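Short-chain type dehydrogenase/reductase (PDB 3SVT) probably catalyses an NAD(P)-dependent oxidation or reduction, as a tetrameric member of the short-chain dehydrogenase/reductase family with a Rossmann fold. Local coordinates at residues B[96-101]-B[147-152]; B[189-194]-B[247-252]. One frame throughout, in Å; residues are numbered along the deposited sequence.

Contact 1: B[96-101]-B[147-152]; sequences VHCAGG and VGISSI
Ile149 supplies the main bump where strands 94-97 and 144-149 run side by side in parallel. Its CG1 lies beside its own backbone N (chi1 -52°), which turns that branch toward the neighbouring strand. There Ile149 CG1 settles into a hollow, with Cys98 SG on one flank at 3.7 Å and the carbonyl oxygen of His97 against it at 3.4 Å. Ile149 CD1 lies 4.1 Å from Val96 CG1, the two side chains meeting at a slant. Val147 adds a looser fit, and Leu238 of helix 227-238 covers both valines. On the other face Gly148 has no side chain, while His97 turns its ring away to Thr17 and Thr127, which hydrogen-bond ND1 and NE2. Two backbone bonds set the register: His97 N to Val147 O, almost straight at 170°, and Ile149 N to His97 O at 2.9 Å. Beyond them the chains diverge, 98-101 entering a loop with two glycines and Ser151 capping the next helix, consistent with the C-terminal edge of a Rossmann sheet, where the family usually binds its cofactor. Chemically, then, Val96, Val147 and Ile149 make one face apolar, bordered by Cys98 SG, whereas the buried imidazole of the other has both nitrogens satisfied.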
loop_
_atom_site.group_PDB
_atom_site.type_symbol
_atom_site.label_atom_id
_atom_site.label_comp_id
_atom_site.label_asym_id
_atom_site.label_seq_id
_atom_site.Cartn_x
_atom_site.Cartn_y
_atom_site.Cartn_z
ATOM N N VAL B 96 -1.672 -20.000 -15.230
ATOM C CA VAL B 96 -1.483 -19.888 -13.801
ATOM C C VAL B 96 -0.061 -20.315 -13.479
ATOM O O VAL B 96 0.333 -21.489 -13.712
ATOM C CB VAL B 96 -2.477 -20.741 -13.014
ATOM C CG1 VAL B 96 -2.376 -20.390 -11.500
ATOM C CG2 VAL B 96 -3.917 -20.521 -13.516
ATOM N N HIS B 97 0.716 -19.365 -12.964
ATOM C CA HIS B 97 2.140 -19.553 -12.764
ATOM C C HIS B 97 2.411 -19.830 -11.285
ATOM O O HIS B 97 2.421 -18.922 -10.449
ATOM C CB HIS B 97 2.937 -18.361 -13.340
ATOM C CG HIS B 97 4.408 -18.397 -13.036
ATOM N ND1 HIS B 97 5.242 -19.402 -13.485
ATOM C CD2 HIS B 97 5.186 -17.566 -12.296
ATOM C CE1 HIS B 97 6.469 -19.184 -13.043
ATOM N NE2 HIS B 97 6.466 -18.068 -12.335
ATOM N N CYS B 98 2.586 -21.113 -10.970
ATOM C CA CYS B 98 2.850 -21.558 -9.604
ATOM C C CYS B 98 4.285 -22.007 -9.365
ATOM O O CYS B 98 4.663 -22.252 -8.188
ATOM C CB CYS B 98 1.941 -22.725 -9.236
ATOM S SG CYS B 98 0.271 -22.535 -9.806
ATOM N N ALA B 99 5.052 -22.167 -10.442
ATOM C CA ALA B 99 6.442 -22.586 -10.339
ATOM C C ALA B 99 7.248 -21.487 -9.671
ATOM O O ALA B 99 7.099 -20.312 -9.999
ATOM C CB ALA B 99 7.013 -22.902 -11.712
ATOM N N GLY B 100 8.093 -21.884 -8.730
ATOM C CA GLY B 100 8.863 -20.947 -7.932
ATOM C C GLY B 100 9.235 -21.596 -6.622
ATOM O O GLY B 100 8.585 -22.538 -6.183
ATOM N N GLY B 101 10.287 -21.102 -5.993
ATOM C CA GLY B 101 10.807 -21.769 -4.818
ATOM C C GLY B 101 11.477 -20.852 -3.840
ATOM O O GLY B 101 11.450 -19.636 -3.992
ATOM N N VAL B 147 -2.455 -15.434 -14.256
ATOM C CA VAL B 147 -2.475 -15.380 -12.813
ATOM C C VAL B 147 -1.123 -15.842 -12.248
ATOM O O VAL B 147 -0.701 -17.008 -12.412
ATOM C CB VAL B 147 -3.615 -16.269 -12.258
ATOM C CG1 VAL B 147 -3.665 -16.212 -10.688
ATOM C CG2 VAL B 147 -4.956 -15.868 -12.896
ATOM N N GLY B 148 -0.450 -14.937 -11.566
ATOM C CA GLY B 148 0.790 -15.250 -10.899
ATOM C C GLY B 148 0.571 -15.610 -9.449
ATOM O O GLY B 148 -0.143 -14.904 -8.714
ATOM N N ILE B 149 1.191 -16.699 -9.016
ATOM C CA ILE B 149 1.111 -17.080 -7.598
ATOM C C ILE B 149 2.306 -16.540 -6.815
ATOM O O ILE B 149 3.438 -16.977 -7.002
ATOM C CB ILE B 149 1.025 -18.584 -7.386
ATOM C CG1 ILE B 149 -0.104 -19.184 -8.235
ATOM C CG2 ILE B 149 0.836 -18.882 -5.877
ATOM C CD1 ILE B 149 -1.487 -18.714 -7.865
ATOM N N SER B 150 2.025 -15.594 -5.929
ATOM C CA SER B 150 3.047 -14.927 -5.145
ATOM C C SER B 150 3.101 -15.552 -3.740
ATOM O O SER B 150 3.129 -16.762 -3.626
ATOM C CB SER B 150 2.753 -13.431 -5.130
ATOM O OG SER B 150 3.681 -12.693 -4.351
ATOM N N SER B 151 3.137 -14.737 -2.687
ATOM C CA SER B 151 3.137 -15.222 -1.305
ATOM C C SER B 151 2.866 -14.086 -0.337
ATOM O O SER B 151 3.176 -12.926 -0.610
ATOM C CB SER B 151 4.492 -15.816 -0.922
ATOM O OG SER B 151 4.514 -16.201 0.453
ATOM N N ILE B 152 2.310 -14.429 0.823
ATOM C CA ILE B 152 2.229 -13.467 1.914
ATOM C C ILE B 152 3.623 -12.933 2.329
ATOM O O ILE B 152 3.733 -11.854 2.914
ATOM C CB ILE B 152 1.536 -14.081 3.132
ATOM C CG1 ILE B 152 1.280 -13.003 4.201
ATOM C CG2 ILE B 152 2.370 -15.241 3.669
ATOM C CD1 ILE B 152 0.154 -13.359 5.159
#

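Contact 2: B[189-194]-B[247-252]; sequences VNSIRP and GQVINV
Gly247 N bonds Val189 O at 2.8 Å where strand 249-252, the last of the parallel Rossmann-type sheet, comes in beside strand 187-198. A side chain then stands in for backbone: Asn190 OD1 takes the N-H of Gln248 at 2.9 Å, in the carbonyl plane on a lone pair. Main-chain bonds resume, Ser191 N meeting Gln248 O nearly straight (174°) and Ser191 O receiving Ile250 N. In Arg193 N to Ile250 O and Val252 N to Arg193 O the donor stands well above the carbonyl plane. Apolar contact joins the CG2 methyls of Ile192 and Val252 at 3.9 Å, under Met233 of helix 227-238. The other face mixes Ser191, Val249, Arg193 and Asn251. The Arg193 chain, extended from CG to NE, lays its guanidinium over Val249, whose CG1 is centred on one face, 3.3 Å from Arg193 CZ. Asn251 OD1 sits at the guanidinium edge, the two planes 81° apart, while its ND2 bonds Asp253. Outside the pair, Asp172 salt-bridges Arg193 NE and holds Ser191 OG, and Gln248 NE2 bonds Thr246 O. Asp172 probably offsets the arginine's charge, and Gln248 OE1, bonded to Asn251 N of a second subunit, ties this strand to the oligomer.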
loop_
_atom_site.group_PDB
_atom_site.type_symbol
_atom_site.label_atom_id
_atom_site.label_comp_id
_atom_site.label_asym_id
_atom_site.label_seq_id
_atom_site.Cartn_x
_atom_site.Cartn_y
_atom_site.Cartn_z
ATOM N N VAL B 189 -3.829 -9.372 -16.044
ATOM C CA VAL B 189 -2.734 -9.955 -15.279
ATOM C C VAL B 189 -2.946 -9.617 -13.809
ATOM O O VAL B 189 -3.131 -8.447 -13.457
ATOM C CB VAL B 189 -1.323 -9.455 -15.748
ATOM C CG1 VAL B 189 -0.196 -10.258 -15.036
ATOM C CG2 VAL B 189 -1.189 -9.529 -17.267
ATOM N N ASN B 190 -2.936 -10.643 -12.964
ATOM C CA ASN B 190 -3.187 -10.488 -11.539
ATOM C C ASN B 190 -2.262 -11.398 -10.734
ATOM O O ASN B 190 -1.745 -12.396 -11.258
ATOM C CB ASN B 190 -4.657 -10.825 -11.193
ATOM C CG ASN B 190 -5.667 -9.898 -11.857
ATOM O OD1 ASN B 190 -5.820 -8.761 -11.447
ATOM N ND2 ASN B 190 -6.387 -10.401 -12.859
ATOM N N SER B 191 -2.068 -11.060 -9.461
ATOM C CA SER B 191 -1.287 -11.885 -8.532
ATOM C C SER B 191 -2.169 -12.378 -7.373
ATOM O O SER B 191 -3.017 -11.649 -6.862
ATOM C CB SER B 191 -0.092 -11.119 -7.974
ATOM O OG SER B 191 0.528 -11.875 -6.943
ATOM N N ILE B 192 -1.951 -13.629 -6.974
ATOM C CA ILE B 192 -2.465 -14.172 -5.746
ATOM C C ILE B 192 -1.321 -14.384 -4.737
ATOM O O ILE B 192 -0.331 -15.034 -5.076
ATOM C CB ILE B 192 -3.179 -15.529 -5.976
ATOM C CG1 ILE B 192 -4.315 -15.377 -7.007
ATOM C CG2 ILE B 192 -3.703 -16.092 -4.668
ATOM C CD1 ILE B 192 -4.844 -16.680 -7.501
ATOM N N ARG B 193 -1.487 -13.894 -3.502
ATOM C CA ARG B 193 -0.531 -14.159 -2.415
ATOM C C ARG B 193 -1.144 -15.088 -1.364
ATOM O O ARG B 193 -1.855 -14.605 -0.483
ATOM C CB ARG B 193 -0.185 -12.851 -1.703
ATOM C CG ARG B 193 0.675 -11.853 -2.508
ATOM C CD ARG B 193 0.675 -10.561 -1.687
ATOM N NE ARG B 193 1.561 -9.514 -2.133
ATOM C CZ ARG B 193 1.372 -8.212 -1.866
ATOM N NH1 ARG B 193 0.296 -7.766 -1.214
ATOM N NH2 ARG B 193 2.248 -7.352 -2.299
ATOM N N PRO B 194 -0.902 -16.401 -1.460
ATOM C CA PRO B 194 -1.394 -17.319 -0.451
ATOM C C PRO B 194 -0.676 -17.171 0.880
ATOM O O PRO B 194 0.502 -16.810 0.912
ATOM C CB PRO B 194 -1.095 -18.706 -1.035
ATOM C CG PRO B 194 -0.509 -18.508 -2.359
ATOM C CD PRO B 194 -0.217 -17.084 -2.569
ATOM N N GLY B 247 -4.638 -6.155 -12.744
ATOM C CA GLY B 247 -3.627 -5.416 -11.987
ATOM C C GLY B 247 -3.731 -5.565 -10.483
ATOM O O GLY B 247 -3.129 -4.781 -9.748
ATOM N N GLN B 248 -4.526 -6.547 -10.026
ATOM C CA GLN B 248 -4.795 -6.728 -8.608
ATOM C C GLN B 248 -3.809 -7.677 -7.982
ATOM O O GLN B 248 -3.238 -8.533 -8.685
ATOM C CB GLN B 248 -6.231 -7.234 -8.411
ATOM C CG GLN B 248 -7.295 -6.283 -8.974
ATOM C CD GLN B 248 -7.088 -4.887 -8.440
ATOM O OE1 GLN B 248 -7.125 -4.678 -7.225
ATOM N NE2 GLN B 248 -6.796 -3.937 -9.328
ATOM N N VAL B 249 -3.588 -7.501 -6.674
ATOM C CA VAL B 249 -2.695 -8.350 -5.882
ATOM C C VAL B 249 -3.485 -8.770 -4.632
ATOM O O VAL B 249 -3.704 -7.968 -3.751
ATOM C CB VAL B 249 -1.399 -7.628 -5.485
ATOM C CG1 VAL B 249 -0.570 -8.501 -4.528
ATOM C CG2 VAL B 249 -0.590 -7.264 -6.706
ATOM N N ILE B 250 -3.930 -10.029 -4.587
ATOM C CA ILE B 250 -5.016 -10.460 -3.683
ATOM C C ILE B 250 -4.534 -11.577 -2.747
ATOM O O ILE B 250 -4.047 -12.619 -3.229
ATOM C CB ILE B 250 -6.215 -11.003 -4.533
ATOM C CG1 ILE B 250 -6.757 -9.922 -5.468
ATOM C CG2 ILE B 250 -7.343 -11.496 -3.628
ATOM C CD1 ILE B 250 -7.830 -10.415 -6.526
ATOM N N ASN B 251 -4.645 -11.371 -1.428
ATOM C CA ASN B 251 -4.236 -12.379 -0.482
ATOM C C ASN B 251 -5.344 -13.389 -0.238
ATOM O O ASN B 251 -6.492 -13.004 -0.056
ATOM C CB ASN B 251 -3.776 -11.784 0.874
ATOM C CG ASN B 251 -2.381 -11.191 0.815
ATOM O OD1 ASN B 251 -2.043 -10.505 -0.129
ATOM N ND2 ASN B 251 -1.569 -11.443 1.848
ATOM N N VAL B 252 -4.968 -14.675 -0.252
ATOM C CA VAL B 252 -5.824 -15.812 0.155
ATOM C C VAL B 252 -5.104 -16.414 1.361
ATOM O O VAL B 252 -4.285 -17.370 1.229
ATOM C CB VAL B 252 -5.967 -16.843 -0.955
ATOM C CG1 VAL B 252 -6.748 -18.074 -0.463
ATOM C CG2 VAL B 252 -6.677 -16.210 -2.179
#

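Contacts 1 and 2 are neighbouring seams of one parallel sheet, their centres about 9 Å apart. Strand 144-149 belongs to the first, strand 187-198 to the second, and these two strands are themselves paired, so the order across the sheet is 94-97, 144-149, 187-198, 249-252. Along the chain they come in series, each seam closed by a connection more than half helical. Probable hydrogen bonds join them directly, from Ile192 N to Gly148 O and from Ser150 N to Ile192 O. Helix 227-238 covers side chains of both on one face, and Asp172 of helix 163-182 hydrogen-bonds Ser150 on the other. Contact 1 is centred about 2 Å from the chain's centre and contact 2 about 10 Å, carrying the Rossmann sheet out to a subunit interface.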